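Local structure of possible transcriptional regulator, ArsR family protein (Rhodococcus sp. RHA1, 3F6V) at residues E71-N76 with G107-Y112. The protein probably binds DNA as a winged helix-turn-helix transcriptional regulator of the ArsR family. Numbering follows the deposited sequence.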
loop_
_atom_site.group_PDB
_atom_site.type_symbol
_atom_site.label_atom_id
_atom_site.label_comp_id
_atom_site.label_asym_id
_atom_site.label_seq_id
_atom_site.Cartn_x
_atom_site.Cartn_y
_atom_site.Cartn_z
ATOM N N GLU A 71 21.186 -9.201 1.346
ATOM C CA GLU A 71 20.544 -10.494 1.358
ATOM C C GLU A 71 20.656 -11.101 2.755
ATOM O O GLU A 71 21.742 -11.039 3.405
ATOM C CB GLU A 71 21.222 -11.361 0.307
ATOM C CG GLU A 71 20.530 -12.650 -0.031
ATOM C CD GLU A 71 21.499 -13.645 -0.655
ATOM O OE1 GLU A 71 22.625 -13.802 -0.127
ATOM O OE2 GLU A 71 21.152 -14.268 -1.671
ATOM N N GLN A 72 19.547 -11.633 3.255
ATOM C CA GLN A 72 19.442 -12.183 4.627
ATOM C C GLN A 72 18.642 -13.450 4.741
ATOM O O GLN A 72 17.794 -13.742 3.878
ATOM C CB GLN A 72 18.871 -11.128 5.561
ATOM C CG GLN A 72 19.823 -9.927 5.714
ATOM C CD GLN A 72 19.151 -8.721 6.315
ATOM O OE1 GLN A 72 18.710 -8.746 7.470
ATOM N NE2 GLN A 72 19.022 -7.640 5.507
ATOM N N THR A 73 18.899 -14.229 5.809
ATOM C CA THR A 73 18.167 -15.451 6.011
ATOM C C THR A 73 16.832 -15.207 6.596
ATOM O O THR A 73 16.529 -14.186 7.268
ATOM C CB THR A 73 18.884 -16.436 6.958
ATOM O OG1 THR A 73 18.875 -15.879 8.284
ATOM C CG2 THR A 73 20.337 -16.678 6.480
ATOM N N VAL A 74 15.990 -16.166 6.321
ATOM C CA VAL A 74 14.692 -16.167 6.921
ATOM C C VAL A 74 14.763 -16.020 8.453
ATOM O O VAL A 74 14.125 -15.170 9.030
ATOM C CB VAL A 74 13.897 -17.399 6.511
ATOM C CG1 VAL A 74 12.672 -17.448 7.349
ATOM C CG2 VAL A 74 13.542 -17.362 5.037
ATOM N N ASN A 75 15.623 -16.814 9.094
ATOM C CA ASN A 75 15.719 -16.753 10.556
ATOM C C ASN A 75 16.222 -15.438 11.068
ATOM O O ASN A 75 15.756 -14.950 12.086
ATOM C CB ASN A 75 16.650 -17.865 11.070
ATOM C CG ASN A 75 16.023 -19.238 10.909
ATOM O OD1 ASN A 75 14.869 -19.367 10.460
ATOM N ND2 ASN A 75 16.776 -20.269 11.242
ATOM N N ASN A 76 17.175 -14.830 10.369
ATOM C CA ASN A 76 17.692 -13.547 10.789
ATOM C C ASN A 76 16.637 -12.410 10.656
ATOM O O ASN A 76 16.545 -11.536 11.513
ATOM C CB ASN A 76 19.068 -13.268 10.134
ATOM C CG ASN A 76 20.224 -14.169 10.718
ATOM O OD1 ASN A 76 20.208 -14.568 11.900
ATOM N ND2 ASN A 76 21.223 -14.456 9.896
ATOM N N GLY A 107 22.888 -24.638 1.393
ATOM C CA GLY A 107 22.912 -25.528 2.544
ATOM C C GLY A 107 21.650 -25.494 3.372
ATOM O O GLY A 107 20.545 -25.696 2.863
ATOM N N ARG A 108 21.821 -25.214 4.654
ATOM C CA ARG A 108 20.726 -25.182 5.627
ATOM C C ARG A 108 20.049 -23.824 5.766
ATOM O O ARG A 108 19.244 -23.645 6.695
ATOM C CB ARG A 108 21.250 -25.579 7.017
ATOM C CG ARG A 108 21.709 -27.042 7.169
ATOM C CD ARG A 108 22.277 -27.366 8.579
ATOM N NE ARG A 108 23.543 -26.669 8.925
ATOM C CZ ARG A 108 24.742 -27.062 8.485
ATOM N NH1 ARG A 108 24.849 -28.120 7.687
ATOM N NH2 ARG A 108 25.834 -26.411 8.842
ATOM N N PHE A 109 20.374 -22.859 4.881
ATOM C CA PHE A 109 19.813 -21.507 4.984
ATOM C C PHE A 109 19.047 -21.139 3.730
ATOM O O PHE A 109 19.424 -21.519 2.628
ATOM C CB PHE A 109 20.919 -20.463 5.143
ATOM C CG PHE A 109 21.751 -20.635 6.364
ATOM C CD1 PHE A 109 21.280 -20.216 7.591
ATOM C CD2 PHE A 109 23.008 -21.219 6.277
ATOM C CE1 PHE A 109 22.056 -20.385 8.737
ATOM C CE2 PHE A 109 23.787 -21.374 7.397
ATOM C CZ PHE A 109 23.291 -20.975 8.628
ATOM N N ARG A 110 17.991 -20.377 3.900
ATOM C CA ARG A 110 17.307 -19.851 2.748
ATOM C C ARG A 110 17.550 -18.371 2.916
ATOM O O ARG A 110 17.386 -17.825 4.015
ATOM C CB ARG A 110 15.825 -20.150 2.824
ATOM C CG ARG A 110 15.048 -19.691 1.628
ATOM C CD ARG A 110 13.780 -20.486 1.559
ATOM N NE ARG A 110 12.870 -20.095 0.490
ATOM C CZ ARG A 110 12.913 -20.570 -0.749
ATOM N NH1 ARG A 110 13.852 -21.438 -1.105
ATOM N NH2 ARG A 110 12.016 -20.171 -1.635
ATOM N N TYR A 111 17.956 -17.745 1.825
ATOM C CA TYR A 111 18.252 -16.317 1.783
ATOM C C TYR A 111 17.268 -15.580 0.895
ATOM O O TYR A 111 16.848 -16.114 -0.139
ATOM C CB TYR A 111 19.630 -16.104 1.183
ATOM C CG TYR A 111 20.772 -16.577 2.049
ATOM C CD1 TYR A 111 21.350 -15.759 3.017
ATOM C CD2 TYR A 111 21.267 -17.858 1.889
ATOM C CE1 TYR A 111 22.457 -16.185 3.782
ATOM C CE2 TYR A 111 22.326 -18.321 2.660
ATOM C CZ TYR A 111 22.904 -17.500 3.590
ATOM O OH TYR A 111 23.969 -17.990 4.356
ATOM N N TYR A 112 16.919 -14.364 1.293
ATOM C CA TYR A 112 16.063 -13.488 0.472
ATOM C C TYR A 112 16.780 -12.187 0.220
ATOM O O TYR A 112 17.515 -11.699 1.059
ATOM C CB TYR A 112 14.744 -13.223 1.191
ATOM C CG TYR A 112 13.783 -14.381 1.024
ATOM C CD1 TYR A 112 12.985 -14.491 -0.123
ATOM C CD2 TYR A 112 13.721 -15.384 1.972
ATOM C CE1 TYR A 112 12.149 -15.570 -0.312
ATOM C CE2 TYR A 112 12.853 -16.502 1.814
ATOM C CZ TYR A 112 12.099 -16.591 0.643
ATOM O OH TYR A 112 11.237 -17.644 0.456
#
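In the winged helix-turn-helix fold of this ArsR-family protein, the short strand 72-73 pairs antiparallel with the outgoing strand of the wing, 109-114, through Gln-72 opposite Tyr-112 and Thr-73 opposite Tyr-111. Gln-72 and Tyr-112 exchange both backbone bonds: Gln-72 N to Tyr-112 O at 3.0 Å and Tyr-112 N to Gln-72 O at 2.8 Å. A third and longer one, from Val-74 N to Arg-110 O (3.2 Å), carries the pairing into the first turn of helix 74-78. Thr-73 N-caps that helix: its OG1, at chi1 69°, accepts from Asn-76 N at 2.9 Å, while the same rotation leaves CG2 anti to the carbonyl carbon, beside the rings of Tyr-111 and Phe-109. This methyl lies 3.5 Å from Tyr-111 CE1, the two side chains running side by side, and also touches Phe-109 CD1 obliquely. Within the chain, strand 72-73 forms one outer strand of a three-stranded sheet in which 109-114 is the middle strand and 101-106 the other outer one. In the conformer described, Glu-71 crosses Tyr-111 at about a right angle, its CD 3.6 Å from Tyr-111 CB and its carboxylate turned 28° from the ring plane; OE2 makes a salt bridge to Arg-104 of strand 101-106, whose side chain also forms a cation-pi contact with Tyr-111. On the face that carries Gln-72 and Tyr-112, the ring edge of Tyr-112 is met by Val-74 CG2 from the start of helix 74-78, 3.4 Å from CE2. Both side chains also pack on Leu-92 of helix 85-97, so the sheet is joined here to the helical part of the domain. Arg-110, in one of its two conformers, reaches alongside to the hydroxyl of Tyr-112 and donates from NE to Tyr-112 OH (2.9 Å).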